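Long-range contact in protein ElaA (PDB 1XEB), which probably acts as an N-acetyltransferase of the GNAT superfamily, moving an acetyl group from acetyl-CoA to an amine: residues T49-A54 / L61-L66. Residues are numbered along the deposited sequence; the frame is centred on the assembly and turned at random.
Sequences THHLMA and LAYLRL
L52 and L64 face each other as a hydrogen-bonded pair at the middle of an antiparallel hairpin. L52 N donates to L64 O over 2.9 Å, nearly along the C=O axis, and L64 N returns a bond to L52 O. On the face shared with H50, A54, A62 and L66, a chi1 of 180° helps carry the CD2 methyl of L52 to 3.7 Å from L64 CG, the two side chains crossing at an angle. Helix 92-108 packs on this face, with R99 touching L52 and A100 touching L64.

Y63 lies on the other face, with H51, M53 and R65. Its ring runs beside H51, the two side chains pointing the same way, and Y63 OH and H51 ND1 form a 2.6 Å hydrogen bond, ND1 lying at the edge of the tyrosine ring near its plane. The ring planes are 31° apart. M53 CG, a selenomethionine carbon, touches the tyrosine edge at CD1. H51 NE2 is hydrogen-bonded to the carbonyl oxygen of D44.

L66 closes one end through paired backbone bonds with H50; its CB lies 4.2 Å from H50 CB, and its side chain touches I78 of strand 76-83. At the other end, L61 and A62 both face A54 in a classic beta bulge: A62 O accepts from A54 N, and L61 N donates to A54 O.

Chemically, the hairpin separates a face that is aliphatic from L52 to A62, with H50 set apart at its end, from one where bonds at both ring nitrogens probably hold the buried H51 ring in its orientation and tie down the Y63 hydroxyl.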
loop_
_atom_site.group_PDB
_atom_site.type_symbol
_atom_site.label_atom_id
_atom_site.label_comp_id
_atom_site.label_asym_id
_atom_site.label_seq_id
_atom_site.Cartn_x
_atom_site.Cartn_y
_atom_site.Cartn_z
ATOM N N THR A 49 1.748 3.451 -11.771
ATOM C CA THR A 49 1.868 2.997 -10.402
ATOM C C THR A 49 2.778 3.942 -9.604
ATOM O O THR A 49 3.907 4.248 -10.027
ATOM C CB THR A 49 2.470 1.611 -10.331
ATOM O OG1 THR A 49 1.627 0.690 -11.016
ATOM C CG2 THR A 49 2.617 1.186 -8.897
ATOM N N HIS A 50 2.297 4.422 -8.461
ATOM C CA HIS A 50 3.137 5.285 -7.641
ATOM C C HIS A 50 3.638 4.538 -6.416
ATOM O O HIS A 50 3.116 3.476 -6.070
ATOM C CB HIS A 50 2.390 6.562 -7.230
ATOM C CG HIS A 50 2.432 7.636 -8.272
ATOM N ND1 HIS A 50 1.878 7.480 -9.521
ATOM C CD2 HIS A 50 3.001 8.866 -8.267
ATOM C CE1 HIS A 50 2.105 8.564 -10.243
ATOM N NE2 HIS A 50 2.786 9.419 -9.504
ATOM N N HIS A 51 4.668 5.090 -5.780
ATOM C CA HIS A 51 5.247 4.479 -4.597
ATOM C C HIS A 51 5.449 5.519 -3.489
ATOM O O HIS A 51 6.248 6.456 -3.625
ATOM C CB HIS A 51 6.576 3.813 -4.972
ATOM C CG HIS A 51 6.443 2.787 -6.058
ATOM N ND1 HIS A 51 6.277 1.441 -5.800
ATOM C CD2 HIS A 51 6.381 2.922 -7.406
ATOM C CE1 HIS A 51 6.114 0.795 -6.942
ATOM N NE2 HIS A 51 6.172 1.672 -7.931
ATOM N N LEU A 52 4.704 5.353 -2.397
ATOM C CA LEU A 52 4.791 6.251 -1.260
ATOM C C LEU A 52 5.813 5.680 -0.294
ATOM O O LEU A 52 5.725 4.524 0.110
ATOM C CB LEU A 52 3.432 6.379 -0.570
ATOM C CG LEU A 52 3.447 7.303 0.646
ATOM C CD1 LEU A 52 3.624 8.737 0.178
ATOM C CD2 LEU A 52 2.163 7.147 1.440
HETATM N N MSE A 53 6.789 6.493 0.074
HETATM C CA MSE A 53 7.848 6.041 0.961
HETATM C C MSE A 53 8.149 7.043 2.076
HETATM O O MSE A 53 8.088 8.252 1.876
HETATM C CB MSE A 53 9.128 5.798 0.154
HETATM C CG MSE A 53 8.999 4.787 -0.972
HETATM SE SE MSE A 53 10.509 4.827 -2.231
HETATM C CE MSE A 53 11.741 3.754 -1.236
ATOM N N ALA A 54 8.462 6.514 3.252
ATOM C CA ALA A 54 8.824 7.324 4.405
ATOM C C ALA A 54 10.208 6.826 4.819
ATOM O O ALA A 54 10.388 5.648 5.144
ATOM C CB ALA A 54 7.821 7.135 5.533
ATOM N N LEU A 61 11.220 3.045 6.376
ATOM C CA LEU A 61 10.425 2.534 7.488
ATOM C C LEU A 61 8.958 2.246 7.181
ATOM O O LEU A 61 8.314 1.451 7.871
ATOM C CB LEU A 61 10.522 3.490 8.675
ATOM C CG LEU A 61 11.918 3.806 9.228
ATOM C CD1 LEU A 61 11.747 4.610 10.515
ATOM C CD2 LEU A 61 12.714 2.527 9.500
ATOM N N ALA A 62 8.426 2.888 6.147
ATOM C CA ALA A 62 7.037 2.674 5.784
ATOM C C ALA A 62 6.885 2.829 4.292
ATOM O O ALA A 62 7.574 3.652 3.668
ATOM C CB ALA A 62 6.127 3.667 6.506
ATOM N N TYR A 63 5.960 2.048 3.738
ATOM C CA TYR A 63 5.696 2.055 2.315
ATOM C C TYR A 63 4.281 1.622 1.974
ATOM O O TYR A 63 3.627 0.914 2.735
ATOM C CB TYR A 63 6.672 1.096 1.632
ATOM C CG TYR A 63 6.354 0.796 0.186
ATOM C CD1 TYR A 63 6.886 1.573 -0.840
ATOM C CD2 TYR A 63 5.501 -0.246 -0.152
ATOM C CE1 TYR A 63 6.573 1.313 -2.172
ATOM C CE2 TYR A 63 5.176 -0.508 -1.475
ATOM C CZ TYR A 63 5.716 0.271 -2.485
ATOM O OH TYR A 63 5.421 -0.007 -3.805
ATOM N N LEU A 64 3.807 2.094 0.831
ATOM C CA LEU A 64 2.526 1.679 0.295
ATOM C C LEU A 64 2.548 1.993 -1.206
ATOM O O LEU A 64 3.205 2.939 -1.668
ATOM C CB LEU A 64 1.332 2.337 1.012
ATOM C CG LEU A 64 0.799 3.736 0.718
ATOM C CD1 LEU A 64 0.283 3.846 -0.722
ATOM C CD2 LEU A 64 -0.325 4.014 1.706
ATOM N N ARG A 65 1.846 1.161 -1.961
ATOM C CA ARG A 65 1.784 1.295 -3.401
ATOM C C ARG A 65 0.405 1.728 -3.900
ATOM O O ARG A 65 -0.634 1.295 -3.383
ATOM C CB ARG A 65 2.164 -0.043 -4.042
ATOM C CG ARG A 65 2.101 -0.050 -5.553
ATOM C CD ARG A 65 2.524 -1.396 -6.108
ATOM N NE ARG A 65 1.581 -2.463 -5.776
ATOM C CZ ARG A 65 1.723 -3.723 -6.178
ATOM N NH1 ARG A 65 2.775 -4.067 -6.921
ATOM N NH2 ARG A 65 0.817 -4.639 -5.841
ATOM N N LEU A 66 0.421 2.585 -4.915
ATOM C CA LEU A 66 -0.787 3.079 -5.543
ATOM C C LEU A 66 -0.841 2.635 -7.019
ATOM O O LEU A 66 0.029 2.990 -7.815
ATOM C CB LEU A 66 -0.826 4.612 -5.441
ATOM C CG LEU A 66 -0.941 5.109 -3.996
ATOM C CD1 LEU A 66 -0.178 6.403 -3.795
ATOM C CD2 LEU A 66 -2.384 5.289 -3.655
#